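Local atomic coordinates of levansucrase (PDB entry 3OM4), a protein that belongs to the levansucrase/invertase family of the beta-fructosidase clan and has a five-bladed beta-propeller fold. Residues Y260-Y265 with P270-E275. The protein carries 1 engineered substitution. Numbering follows the deposited sequence.
Sequences YNRAYY and PFFQSE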
loop_
_atom_site.group_PDB
_atom_site.type_symbol
_atom_site.label_atom_id
_atom_site.label_comp_id
_atom_site.label_asym_id
_atom_site.label_seq_id
_atom_site.Cartn_x
_atom_site.Cartn_y
_atom_site.Cartn_z
ATOM N N TYR A 260 -4.055 24.853 12.255
ATOM C CA TYR A 260 -3.277 26.088 12.416
ATOM C C TYR A 260 -1.781 25.910 12.140
ATOM O O TYR A 260 -1.013 26.875 12.226
ATOM C CB TYR A 260 -3.465 26.658 13.823
ATOM C CG TYR A 260 -4.885 27.056 14.140
ATOM C CD1 TYR A 260 -5.306 28.380 14.006
ATOM C CD2 TYR A 260 -5.810 26.107 14.574
ATOM C CE1 TYR A 260 -6.618 28.748 14.296
ATOM C CE2 TYR A 260 -7.122 26.464 14.866
ATOM C CZ TYR A 260 -7.518 27.783 14.727
ATOM O OH TYR A 260 -8.816 28.135 15.019
ATOM N N ASN A 261 -1.370 24.688 11.810
ATOM C CA ASN A 261 0.042 24.398 11.539
ATOM C C ASN A 261 0.418 24.655 10.079
ATOM O O ASN A 261 0.016 23.907 9.182
ATOM C CB ASN A 261 0.381 22.957 11.935
ATOM C CG ASN A 261 1.876 22.667 11.909
ATOM O OD1 ASN A 261 2.668 23.438 11.364
ATOM N ND2 ASN A 261 2.267 21.534 12.493
ATOM N N ARG A 262 1.219 25.696 9.857
ATOM C CA ARG A 262 1.650 26.088 8.509
ATOM C C ARG A 262 2.404 24.988 7.756
ATOM O O ARG A 262 2.371 24.950 6.523
ATOM C CB ARG A 262 2.505 27.361 8.554
ATOM C CG ARG A 262 1.776 28.607 9.040
ATOM C CD ARG A 262 2.750 29.768 9.177
ATOM N NE ARG A 262 2.154 30.918 9.853
ATOM C CZ ARG A 262 1.635 31.974 9.231
ATOM N NH1 ARG A 262 1.632 32.042 7.905
ATOM N NH2 ARG A 262 1.119 32.967 9.941
ATOM N N ALA A 263 3.070 24.099 8.493
ATOM C CA ALA A 263 3.845 22.999 7.902
ATOM C C ALA A 263 3.022 22.110 6.967
ATOM O O ALA A 263 3.554 21.546 6.004
ATOM C CB ALA A 263 4.488 22.151 8.990
ATOM N N TYR A 264 1.730 21.986 7.261
ATOM C CA TYR A 264 0.830 21.143 6.473
ATOM C C TYR A 264 0.270 21.847 5.246
ATOM O O TYR A 264 -0.248 21.201 4.336
ATOM C CB TYR A 264 -0.319 20.632 7.338
ATOM C CG TYR A 264 0.134 19.954 8.603
ATOM C CD1 TYR A 264 1.229 19.085 8.600
ATOM C CD2 TYR A 264 -0.526 20.184 9.808
ATOM C CE1 TYR A 264 1.650 18.457 9.765
ATOM C CE2 TYR A 264 -0.115 19.554 10.984
ATOM C CZ TYR A 264 0.974 18.701 10.953
ATOM O OH TYR A 264 1.379 18.079 12.108
ATOM N N TYR A 265 0.371 23.172 5.235
ATOM C CA TYR A 265 -0.171 23.973 4.152
ATOM C C TYR A 265 0.843 24.211 3.042
ATOM O O TYR A 265 0.532 24.041 1.863
ATOM C CB TYR A 265 -0.686 25.307 4.700
ATOM C CG TYR A 265 -1.967 25.174 5.489
ATOM C CD1 TYR A 265 -3.180 25.556 4.933
ATOM C CD2 TYR A 265 -1.968 24.662 6.788
ATOM C CE1 TYR A 265 -4.366 25.434 5.641
ATOM C CE2 TYR A 265 -3.156 24.534 7.509
ATOM C CZ TYR A 265 -4.349 24.925 6.925
ATOM O OH TYR A 265 -5.531 24.814 7.612
ATOM N N PRO A 270 -0.915 34.233 2.619
ATOM C CA PRO A 270 -2.270 34.368 2.073
ATOM C C PRO A 270 -2.930 33.028 1.747
ATOM O O PRO A 270 -4.129 32.873 1.980
ATOM C CB PRO A 270 -2.056 35.180 0.792
ATOM C CG PRO A 270 -0.848 35.983 1.066
ATOM C CD PRO A 270 0.038 35.109 1.906
ATOM N N PHE A 271 -2.160 32.076 1.216
ATOM C CA PHE A 271 -2.690 30.740 0.942
ATOM C C PHE A 271 -3.086 30.060 2.247
ATOM O O PHE A 271 -4.198 29.552 2.369
ATOM C CB PHE A 271 -1.698 29.871 0.156
ATOM C CG PHE A 271 -2.147 28.442 -0.005
ATOM C CD1 PHE A 271 -3.112 28.107 -0.951
ATOM C CD2 PHE A 271 -1.619 27.434 0.800
ATOM C CE1 PHE A 271 -3.546 26.785 -1.097
ATOM C CE2 PHE A 271 -2.045 26.113 0.663
ATOM C CZ PHE A 271 -3.012 25.789 -0.288
ATOM N N PHE A 272 -2.176 30.075 3.218
ATOM C CA PHE A 272 -2.435 29.507 4.534
ATOM C C PHE A 272 -3.700 30.102 5.165
ATOM O O PHE A 272 -4.592 29.363 5.582
ATOM C CB PHE A 272 -1.207 29.678 5.442
ATOM C CG PHE A 272 -1.478 29.422 6.897
ATOM C CD1 PHE A 272 -1.829 28.152 7.348
ATOM C CD2 PHE A 272 -1.369 30.455 7.823
ATOM C CE1 PHE A 272 -2.078 27.914 8.698
ATOM C CE2 PHE A 272 -1.619 30.230 9.173
ATOM C CZ PHE A 272 -1.973 28.953 9.613
ATOM N N GLN A 273 -3.791 31.429 5.197
ATOM C CA GLN A 273 -4.944 32.103 5.806
ATOM C C GLN A 273 -6.281 31.791 5.128
ATOM O O GLN A 273 -7.274 31.528 5.811
ATOM C CB GLN A 273 -4.716 33.619 5.897
ATOM C CG GLN A 273 -3.508 34.040 6.750
ATOM C CD GLN A 273 -3.621 33.661 8.225
ATOM O OE1 GLN A 273 -4.697 33.323 8.723
ATOM N NE2 GLN A 273 -2.499 33.723 8.932
ATOM N N SER A 274 -6.307 31.811 3.795
ATOM C CA SER A 274 -7.540 31.539 3.045
ATOM C C SER A 274 -7.980 30.073 3.129
ATOM O O SER A 274 -9.169 29.783 3.264
ATOM C CB SER A 274 -7.392 31.960 1.582
ATOM O OG SER A 274 -6.352 31.240 0.946
ATOM N N GLU A 275 -7.007 29.166 3.043
ATOM C CA GLU A 275 -7.252 27.726 3.125
ATOM C C GLU A 275 -7.724 27.333 4.526
ATOM O O GLU A 275 -8.658 26.543 4.676
ATOM C CB GLU A 275 -5.976 26.963 2.752
ATOM C CG GLU A 275 -6.133 25.455 2.614
ATOM C CD GLU A 275 -6.456 25.000 1.198
ATOM O OE1 GLU A 275 -6.856 25.832 0.355
ATOM O OE2 GLU A 275 -6.309 23.790 0.932
#
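F272 of helix 269-281 offers R262 a face and Y265 an edge, a worked example of one aromatic ring serving two neighbours in different ways. CG of F272 lies anti to its own backbone N (chi1 166°), which carries the ring off the helix toward the loop. The edge of F272 meets the face of Y265 in a T-shaped pair, with centroids 4.8 Å apart and planes at 88°; CD1 of F272 comes within 3.5 Å of Y265 CG. One face of F272 receives R262 in a CH-pi contact, CG of R262 standing 3.6 Å above the ring centre. The arginine, extended from CG to NE, then runs across the phenyl, its guanidinium tilted 40° from the ring with one face toward F272 CD2, which lies 3.4 Å from R262 NH1. N269 accepts a hydrogen bond from that NH1, just ahead of the segment 270-275. At the rim of the Y265 ring, the aliphatic part of E275 packs, CG against Y265 CE1 at 3.5 Å, while its carboxylate turns to a salt bridge with R20; the Y265 hydroxyl bonds to L259 O. Aromatic and aliphatic contacts thus pack this loop against helix 269-281 at the periphery of the beta-propeller fold, in the connection after strand 238-246.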